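Local coordinates for cellulose-binding protein (Saccharophagus degradans, PDB 2YHG), which probably binds polysaccharides and may hydrolyse glycosidic bonds as a whole protein, this piece holding its nucleoside hydrolase-like and C-terminal beta domains, at residues Q88-L93 / F100-Y105; M319-E324 / N331-P336. All coordinates share one frame; numbering follows the deposited sequence.

Contact 1 comes first along the chain and closes before contact 2 opens; their centres lie about 15 Å apart, on the same side of the centre of the chain. Contact 1 belongs to the nucleoside hydrolase-like domain, where the end of helix 77-93 meets the turn into helix 103-108. Contact 2 pairs the end of helix 308-323 with the loop that leads to strand 347-351 and the C-terminal beta domain. The two meet where Asn-92 ND2 probably hydrogen-bonds Ala-322 O, while Leu-93 and Phe-100 touch Trp-321. Helix 308-323 thus lies between the hydrolase-like domain and the loop 331-336, whose first two residues bind calcium.

Contact 1: residues Q88-L93 / F100-Y105; sequences QAYPNL and FPTPAY
Tyr-90 reaches from the end of helix 77-93 across to residues 100-103, the loop and the first residue of helix 103-108. With CG anti to the backbone N (chi1 172°), the ring extends toward Pro-103 and presents a face to its CD. At the root, Tyr-90 CB comes within 3.9 Å of Pro-103 CG. Next along, CG and CD2 meet Pro-103 CD, which sits almost over the ring centre, 3.6 Å from the Tyr-90 centroid, in a CH-pi contact; the polarised C-H bonds of a proline CD suit an aromatic face. Farther out, Tyr-90 CE1 comes obliquely within 3.5 Å of Pro-101 O, on the same side of the ring plane as Pro-103; that oxygen also accepts from Tyr-86 OH. Phe-100 O lies at the ring edge, near its plane. At the tip, Tyr-90 OH has Thr-102 CG2 beside it and a water 2.6 Å away. That water donates to Phe-100 O, so a tyrosine can be apolar along its ring and still join a polar bridge at its end.

The segments belong to consecutive helices joined by an irregular loop within the nucleoside hydrolase-like domain. Thr-102 is the N-cap of helix 103-108: its OG1 accepts from Tyr-105 N at 3.0 Å, and Pro-103 fits the first turn, where no backbone N-H need be given to a preceding turn.

Deeper in, Leu-93 lays CB over the centre of the Phe-100 ring, 3.8 Å from its centroid, in a second CH-pi contact. Both are buried and apolar, and both also touch Trp-321 of helix 308-323.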
ATOM      1  N   GLN A  88      21.585   7.709   7.424  1.00 12.80           N
ATOM      2  CA  GLN A  88      22.386   8.707   6.726  1.00 12.44           C
ATOM      3  C   GLN A  88      21.545   9.665   5.880  1.00 13.70           C
ATOM      4  O   GLN A  88      21.905  10.827   5.739  1.00 14.56           O
ATOM      5  CB  GLN A  88      23.431   8.017   5.849  1.00 14.01           C
ATOM      6  CG  GLN A  88      24.414   7.172   6.633  1.00 16.24           C
ATOM      7  CD  GLN A  88      25.280   6.304   5.740  1.00 20.92           C
ATOM      8  OE1 GLN A  88      25.893   6.802   4.791  1.00 23.06           O
ATOM      9  NE2 GLN A  88      25.156   4.997   5.894  1.00 27.27           N
ATOM     10  N   ALA A  89      20.419   9.179   5.356  1.00 12.30           N
ATOM     11  CA  ALA A  89      19.517   9.974   4.512  1.00 12.08           C
ATOM     12  C   ALA A  89      18.533  10.816   5.336  1.00 11.83           C
ATOM     13  O   ALA A  89      18.003  11.819   4.864  1.00 12.71           O
ATOM     14  CB  ALA A  89      18.740   9.067   3.564  1.00 12.32           C
ATOM     15  N   TYR A  90      18.239  10.365   6.536  1.00 11.87           N
ATOM     16  CA  TYR A  90      17.180  10.937   7.365  1.00 12.81           C
ATOM     17  C   TYR A  90      17.313  12.450   7.619  1.00 12.91           C
ATOM     18  O   TYR A  90      16.317  13.153   7.541  1.00 13.01           O
ATOM     19  CB  TYR A  90      17.092  10.178   8.679  1.00 13.39           C
ATOM     20  CG  TYR A  90      16.169  10.799   9.698  1.00 13.23           C
ATOM     21  CD1 TYR A  90      14.789  10.674   9.608  1.00 13.62           C
ATOM     22  CD2 TYR A  90      16.679  11.558  10.735  1.00 15.16           C
ATOM     23  CE1 TYR A  90      13.949  11.296  10.545  1.00 15.40           C
ATOM     24  CE2 TYR A  90      15.857  12.196  11.635  1.00 17.91           C
ATOM     25  CZ  TYR A  90      14.501  12.086  11.531  1.00 16.40           C
ATOM     26  OH  TYR A  90      13.693  12.713  12.453  1.00 19.88           O
ATOM     27  N   PRO A  91      18.538  12.969   7.812  1.00 14.64           N
ATOM     28  CA  PRO A  91      18.638  14.424   8.009  1.00 14.87           C
ATOM     29  C   PRO A  91      18.112  15.195   6.815  1.00 14.80           C
ATOM     30  O   PRO A  91      17.508  16.250   6.961  1.00 19.63           O
ATOM     31  CB  PRO A  91      20.143  14.647   8.263  1.00 15.90           C
ATOM     32  CG  PRO A  91      20.556  13.338   8.958  1.00 18.58           C
ATOM     33  CD  PRO A  91      19.785  12.279   8.189  1.00 15.33           C
ATOM     34  N   ASN A  92      18.396  14.723   5.614  1.00 13.81           N
ATOM     35  CA  ASN A  92      17.856  15.350   4.425  1.00 12.14           C
ATOM     36  C   ASN A  92      16.363  15.080   4.257  1.00 12.20           C
ATOM     37  O   ASN A  92      15.604  15.972   3.998  1.00 13.03           O
ATOM     38  CB  ASN A  92      18.586  14.902   3.172  1.00 12.40           C
ATOM     39  CG  ASN A  92      20.014  15.413   3.098  1.00 15.13           C
ATOM     40  OD1 ASN A  92      20.361  16.427   3.724  1.00 15.89           O
ATOM     41  ND2 ASN A  92      20.832  14.751   2.297  1.00 18.68           N
ATOM     42  N   LEU A  93      15.941  13.825   4.345  1.00 12.06           N
ATOM     43  CA  LEU A  93      14.534  13.485   4.149  1.00 11.68           C
ATOM     44  C   LEU A  93      13.666  14.370   5.002  1.00 12.14           C
ATOM     45  O   LEU A  93      12.615  14.844   4.563  1.00 12.93           O
ATOM     46  CB  LEU A  93      14.276  12.006   4.482  1.00 11.74           C
ATOM     47  CG  LEU A  93      14.858  11.012   3.466  1.00 10.97           C
ATOM     48  CD1 LEU A  93      14.751   9.596   4.043  1.00 11.95           C
ATOM     49  CD2 LEU A  93      14.157  11.082   2.138  1.00 11.80           C
ATOM     50  N   PHE A 100       8.690  11.822   8.838  1.00 12.79           N
ATOM     51  CA  PHE A 100       9.573  10.662   8.634  1.00 12.06           C
ATOM     52  C   PHE A 100       9.856  10.019   9.969  1.00 12.77           C
ATOM     53  O   PHE A 100      10.163  10.718  10.931  1.00 14.19           O
ATOM     54  CB  PHE A 100      10.882  11.062   7.921  1.00 12.67           C
ATOM     55  CG  PHE A 100      10.753  11.101   6.420  1.00 11.04           C
ATOM     56  CD1 PHE A 100      10.745   9.916   5.682  1.00 10.94           C
ATOM     57  CD2 PHE A 100      10.584  12.294   5.741  1.00 11.14           C
ATOM     58  CE1 PHE A 100      10.576   9.932   4.351  1.00  9.84           C
ATOM     59  CE2 PHE A 100      10.487  12.306   4.357  1.00 10.96           C
ATOM     60  CZ  PHE A 100      10.410  11.104   3.661  1.00 10.05           C
ATOM     61  N   PRO A 101       9.785   8.695  10.045  1.00 12.22           N
ATOM     62  CA  PRO A 101      10.098   8.046  11.311  1.00 12.57           C
ATOM     63  C   PRO A 101      11.586   8.174  11.662  1.00 13.03           C
ATOM     64  O   PRO A 101      12.437   8.173  10.775  1.00 13.64           O
ATOM     65  CB  PRO A 101       9.721   6.579  11.046  1.00 12.85           C
ATOM     66  CG  PRO A 101       9.779   6.420   9.567  1.00 13.12           C
ATOM     67  CD  PRO A 101       9.384   7.740   8.991  1.00 11.51           C
ATOM     68  N   THR A 102      11.905   8.294  12.948  1.00 12.64           N
ATOM     69  CA  THR A 102      13.300   8.421  13.315  1.00 13.07           C
ATOM     70  C   THR A 102      14.032   7.101  13.068  1.00 12.26           C
ATOM     71  O   THR A 102      13.453   6.028  13.177  1.00 12.45           O
ATOM     72  CB  THR A 102      13.483   8.861  14.765  1.00 13.65           C
ATOM     73  OG1 THR A 102      13.038   7.799  15.604  1.00 14.01           O
ATOM     74  CG2 THR A 102      12.737  10.154  15.083  1.00 15.62           C
ATOM     75  N   PRO A 103      15.339   7.189  12.832  1.00 13.52           N
ATOM     76  CA  PRO A 103      16.132   5.983  12.751  1.00 13.59           C
ATOM     77  C   PRO A 103      16.029   5.121  13.989  1.00 12.93           C
ATOM     78  O   PRO A 103      15.875   3.892  13.870  1.00 13.55           O
ATOM     79  CB  PRO A 103      17.551   6.509  12.542  1.00 15.45           C
ATOM     80  CG  PRO A 103      17.363   7.798  11.793  1.00 15.11           C
ATOM     81  CD  PRO A 103      16.130   8.384  12.460  1.00 14.07           C
ATOM     82  N   ALA A 104      15.965   5.732  15.164  1.00 13.42           N
ATOM     83  CA  ALA A 104      15.852   4.965  16.376  1.00 14.07           C
ATOM     84  C   ALA A 104      14.520   4.201  16.432  1.00 12.55           C
ATOM     85  O   ALA A 104      14.467   3.068  16.907  1.00 13.51           O
ATOM     86  CB  ALA A 104      16.018   5.861  17.627  1.00 16.81           C
ATOM     87  N   TYR A 105      13.438   4.861  16.041  1.00 12.11           N
ATOM     88  CA  TYR A 105      12.153   4.186  16.022  1.00 11.76           C
ATOM     89  C   TYR A 105      12.169   2.986  15.066  1.00 10.59           C
ATOM     90  O   TYR A 105      11.715   1.896  15.410  1.00 10.73           O
ATOM     91  CB  TYR A 105      11.038   5.148  15.668  1.00 12.09           C
ATOM     92  CG  TYR A 105       9.731   4.431  15.463  1.00 12.12           C
ATOM     93  CD1 TYR A 105       9.057   3.856  16.517  1.00 13.59           C
ATOM     94  CD2 TYR A 105       9.249   4.223  14.180  1.00 12.86           C
ATOM     95  CE1 TYR A 105       7.894   3.125  16.292  1.00 12.96           C
ATOM     96  CE2 TYR A 105       8.082   3.511  13.944  1.00 12.97           C
ATOM     97  CZ  TYR A 105       7.429   2.945  14.991  1.00 12.75           C
ATOM     98  OH  TYR A 105       6.254   2.267  14.766  1.00 14.07           O
TER
HETATM   99  O   HOH W   1      11.128  12.923  12.085  1.00 26.64           O

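Contact 2: residues M319-E324 / N331-P336; sequences MDWAIE and NHHPVP. With CA (calcium ion), chain D; ZN (zinc ion), chain I; EDO (1,2-ethanediol), chain L.
Trp-321 has CG beside its backbone N and anti to the carbonyl carbon (chi1 -62°), as do His-332 and His-333, which brings the three side-chain ends nearer the opposite segment. Trp-321 NE1 donates to Asn-331 O at 2.9 Å in a nearly straight bond (178°); the oxygen lies in the indole plane, although the donor is tilted from the carbonyl plane. The flat imidazole of His-332 can lie nearly parallel to the five-membered indole ring, slid aside, with His-332 CD2 3.4 Å from Trp-321 NE1. His-333 meets the six-membered ring rim to rim with planes at 90°, its CE1 3.7 Å from Trp-321 CZ2. Tryptophan suits this buried place, combining one N-H donor with a broad apolar surface.

Two metal sites lie close by, the calcium nearer the cluster than the zinc. Asn-331 OD1, a neutral amide oxygen, and His-332 O each bind calcium at 2.4 Å, alongside Asp-366, Asp-368, Asp-370 and Asp-420. Asp-320 OD1 binds zinc at 2.1 Å with His-227; three waters and an oxygen of ethanediol, probably from the crystallisation liquor, complete the six ligands. One of these waters donates to Asp-320 OD2, as does another that accepts the N-H of Asn-331. Because the indole grips the carbonyl of calcium-binding Asn-331, the bond ties the helix directly to the calcium loop, and the second water extends that tie to the zinc-binding carboxylate.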
ATOM      1  N   MET A 319      13.958  10.248  -3.915  1.00  9.23           N
ATOM      2  CA  MET A 319      15.392  10.031  -3.889  1.00  9.38           C
ATOM      3  C   MET A 319      16.177  11.332  -4.022  1.00 10.34           C
ATOM      4  O   MET A 319      17.298  11.431  -3.516  1.00 11.60           O
ATOM      5  CB  MET A 319      15.823   9.032  -4.945  1.00  9.83           C
ATOM      6  CG  MET A 319      15.303   7.619  -4.687  1.00 10.13           C
ATOM      7  SD  MET A 319      15.716   6.920  -3.071  1.00 10.44           S
ATOM      8  CE  MET A 319      17.486   6.905  -3.183  1.00 11.93           C
ATOM      9  N   ASP A 320      15.587  12.355  -4.634  1.00 10.15           N
ATOM     10  CA  ASP A 320      16.125  13.709  -4.549  1.00 10.62           C
ATOM     11  C   ASP A 320      16.036  14.253  -3.146  1.00 11.53           C
ATOM     12  O   ASP A 320      17.000  14.862  -2.671  1.00 12.56           O
ATOM     13  CB  ASP A 320      15.421  14.620  -5.543  1.00 12.02           C
ATOM     14  CG  ASP A 320      15.628  14.193  -6.985  1.00 12.34           C
ATOM     15  OD1 ASP A 320      16.578  13.392  -7.264  1.00 14.84           O
ATOM     16  OD2 ASP A 320      14.850  14.669  -7.853  1.00 13.65           O
ATOM     17  N   TRP A 321      14.906  14.062  -2.478  1.00 10.72           N
ATOM     18  CA  TRP A 321      14.802  14.453  -1.088  1.00 11.53           C
ATOM     19  C   TRP A 321      15.959  13.876  -0.281  1.00 11.29           C
ATOM     20  O   TRP A 321      16.505  14.528   0.603  1.00 13.68           O
ATOM     21  CB  TRP A 321      13.491  14.013  -0.456  1.00 10.96           C
ATOM     22  CG  TRP A 321      12.247  14.562  -1.007  1.00 10.41           C
ATOM     23  CD1 TRP A 321      12.081  15.361  -2.094  1.00 11.13           C
ATOM     24  CD2 TRP A 321      10.943  14.244  -0.543  1.00 10.13           C
ATOM     25  NE1 TRP A 321      10.753  15.567  -2.328  1.00 11.16           N
ATOM     26  CE2 TRP A 321      10.025  14.899  -1.388  1.00 11.00           C
ATOM     27  CE3 TRP A 321      10.471  13.495   0.521  1.00 10.43           C
ATOM     28  CZ2 TRP A 321       8.640  14.843  -1.185  1.00 12.08           C
ATOM     29  CZ3 TRP A 321       9.092  13.439   0.733  1.00 11.25           C
ATOM     30  CH2 TRP A 321       8.206  14.101  -0.109  1.00 11.24           C
ATOM     31  N   ALA A 322      16.283  12.609  -0.541  1.00 11.84           N
ATOM     32  CA  ALA A 322      17.288  11.898   0.228  1.00 11.76           C
ATOM     33  C   ALA A 322      18.678  12.521   0.124  1.00 12.45           C
ATOM     34  O   ALA A 322      19.462  12.395   1.054  1.00 14.53           O
ATOM     35  CB  ALA A 322      17.341  10.434  -0.214  1.00 12.18           C
ATOM     36  N   ILE A 323      18.973  13.155  -1.008  1.00 12.60           N
ATOM     37  CA  ILE A 323      20.307  13.703  -1.225  1.00 13.01           C
ATOM     38  C   ILE A 323      20.416  15.226  -1.222  1.00 14.09           C
ATOM     39  O   ILE A 323      21.516  15.743  -1.283  1.00 18.10           O
ATOM     40  CB  ILE A 323      20.956  13.125  -2.496  1.00 14.21           C
ATOM     41  CG1 ILE A 323      20.266  13.601  -3.755  1.00 15.08           C
ATOM     42  CG2 ILE A 323      21.058  11.593  -2.419  1.00 15.41           C
ATOM     43  CD1 ILE A 323      21.016  13.261  -5.003  1.00 17.37           C
ATOM     44  N   GLU A 324      19.298  15.935  -1.150  1.00 13.89           N
ATOM     45  CA  GLU A 324      19.304  17.398  -1.138  1.00 14.76           C
ATOM     46  C   GLU A 324      19.037  17.920   0.261  1.00 14.38           C
ATOM     47  O   GLU A 324      17.983  17.668   0.830  1.00 15.05           O
ATOM     48  CB  GLU A 324      18.237  17.943  -2.098  1.00 15.16           C
ATOM     49  CG  GLU A 324      18.442  17.572  -3.559  1.00 16.35           C
ATOM     50  CD  GLU A 324      19.736  18.071  -4.171  1.00 19.23           C
ATOM     51  OE1 GLU A 324      20.371  19.005  -3.620  1.00 18.59           O
ATOM     52  OE2 GLU A 324      20.040  17.594  -5.298  1.00 23.02           O
ATOM     53  N   ASN A 331      11.506  18.683  -5.909  1.00 12.53           N
ATOM     54  CA  ASN A 331      10.081  18.887  -6.070  1.00 12.37           C
ATOM     55  C   ASN A 331       9.276  18.182  -4.993  1.00 11.72           C
ATOM     56  O   ASN A 331       9.650  17.102  -4.530  1.00 11.73           O
ATOM     57  CB  ASN A 331       9.652  18.420  -7.451  1.00 11.32           C
ATOM     58  CG  ASN A 331       8.243  18.866  -7.813  1.00 11.94           C
ATOM     59  OD1 ASN A 331       7.725  19.828  -7.243  1.00 12.68           O
ATOM     60  ND2 ASN A 331       7.632  18.212  -8.810  1.00 12.07           N
ATOM     61  N   HIS A 332       8.186  18.826  -4.584  1.00 11.67           N
ATOM     62  CA  HIS A 332       7.245  18.279  -3.610  1.00 11.87           C
ATOM     63  C   HIS A 332       5.821  18.254  -4.166  1.00 11.67           C
ATOM     64  O   HIS A 332       5.471  19.029  -5.063  1.00 12.28           O
ATOM     65  CB  HIS A 332       7.312  19.071  -2.317  1.00 11.75           C
ATOM     66  CG  HIS A 332       8.720  19.259  -1.849  1.00 12.81           C
ATOM     67  ND1 HIS A 332       9.508  20.271  -2.341  1.00 13.46           N
ATOM     68  CD2 HIS A 332       9.531  18.491  -1.081  1.00 12.07           C
ATOM     69  CE1 HIS A 332      10.745  20.123  -1.893  1.00 13.69           C
ATOM     70  NE2 HIS A 332      10.785  19.060  -1.113  1.00 13.32           N
ATOM     71  N   HIS A 333       5.009  17.352  -3.652  1.00 11.28           N
ATOM     72  CA  HIS A 333       3.709  17.073  -4.238  1.00 10.72           C
ATOM     73  C   HIS A 333       2.753  18.254  -4.112  1.00 11.13           C
ATOM     74  O   HIS A 333       2.718  18.917  -3.075  1.00 12.13           O
ATOM     75  CB  HIS A 333       3.093  15.839  -3.639  1.00 10.74           C
ATOM     76  CG  HIS A 333       4.015  14.671  -3.625  1.00 10.51           C
ATOM     77  ND1 HIS A 333       5.109  14.579  -2.793  1.00 11.42           N
ATOM     78  CD2 HIS A 333       4.001  13.550  -4.374  1.00 10.69           C
ATOM     79  CE1 HIS A 333       5.714  13.422  -3.013  1.00 11.26           C
ATOM     80  NE2 HIS A 333       5.083  12.795  -4.001  1.00 10.60           N
ATOM     81  N   PRO A 334       1.870  18.411  -5.102  1.00 11.72           N
ATOM     82  CA  PRO A 334       0.798  19.390  -4.947  1.00 12.33           C
ATOM     83  C   PRO A 334      -0.214  18.916  -3.909  1.00 11.79           C
ATOM     84  O   PRO A 334      -0.247  17.738  -3.523  1.00 11.26           O
ATOM     85  CB  PRO A 334       0.187  19.455  -6.334  1.00 15.25           C
ATOM     86  CG  PRO A 334       0.581  18.205  -7.023  1.00 14.49           C
ATOM     87  CD  PRO A 334       1.844  17.743  -6.419  1.00 11.31           C
ATOM     88  N   VAL A 335      -1.007  19.871  -3.433  1.00 11.63           N
ATOM     89  CA  VAL A 335      -1.885  19.697  -2.299  1.00 12.19           C
ATOM     90  C   VAL A 335      -3.340  19.939  -2.747  1.00 11.89           C
ATOM     91  O   VAL A 335      -3.715  21.068  -3.089  1.00 13.14           O
ATOM     92  CB  VAL A 335      -1.515  20.652  -1.172  1.00 13.69           C
ATOM     93  CG1 VAL A 335      -2.549  20.509  -0.050  1.00 16.79           C
ATOM     94  CG2 VAL A 335      -0.083  20.372  -0.683  1.00 14.85           C
ATOM     95  N   PRO A 336      -4.157  18.884  -2.807  1.00 11.60           N
ATOM     96  CA  PRO A 336      -5.509  19.081  -3.331  1.00 12.25           C
ATOM     97  C   PRO A 336      -6.452  19.671  -2.305  1.00 12.16           C
ATOM     98  O   PRO A 336      -6.416  19.318  -1.128  1.00 13.26           O
ATOM     99  CB  PRO A 336      -6.008  17.673  -3.651  1.00 13.60           C
ATOM    100  CG  PRO A 336      -4.893  16.824  -3.543  1.00 17.04           C
ATOM    101  CD  PRO A 336      -3.825  17.458  -2.702  1.00 12.37           C
TER
HETATM  102 CA    CA D1936       5.595  20.765  -6.657  1.00 12.46          CA
HETATM  103 ZN    ZN I1941      17.198  12.512  -9.020  0.60 10.82          ZN
HETATM  104  C1  EDO L1944      19.014  15.211  -7.687  0.50 18.80           C
HETATM  105  O1  EDO L1944      18.558  16.218  -6.785  0.50 18.71           O
HETATM  106  C2  EDO L1944      18.257  15.324  -8.997  0.50 17.23           C
HETATM  107  O2  EDO L1944      18.393  14.097  -9.707  0.50 14.46           O
HETATM  108  O   HOH W   2      12.647  16.505  -7.481  1.00 15.38           O
HETATM  109  O   HOH W   3      15.704  13.591 -10.059  1.00 15.35           O
HETATM  110  O   HOH W   4      15.916  10.910  -8.651  1.00 11.49           O
HETATM  111  O   HOH W   5      17.690  11.802 -10.895  1.00 16.35           O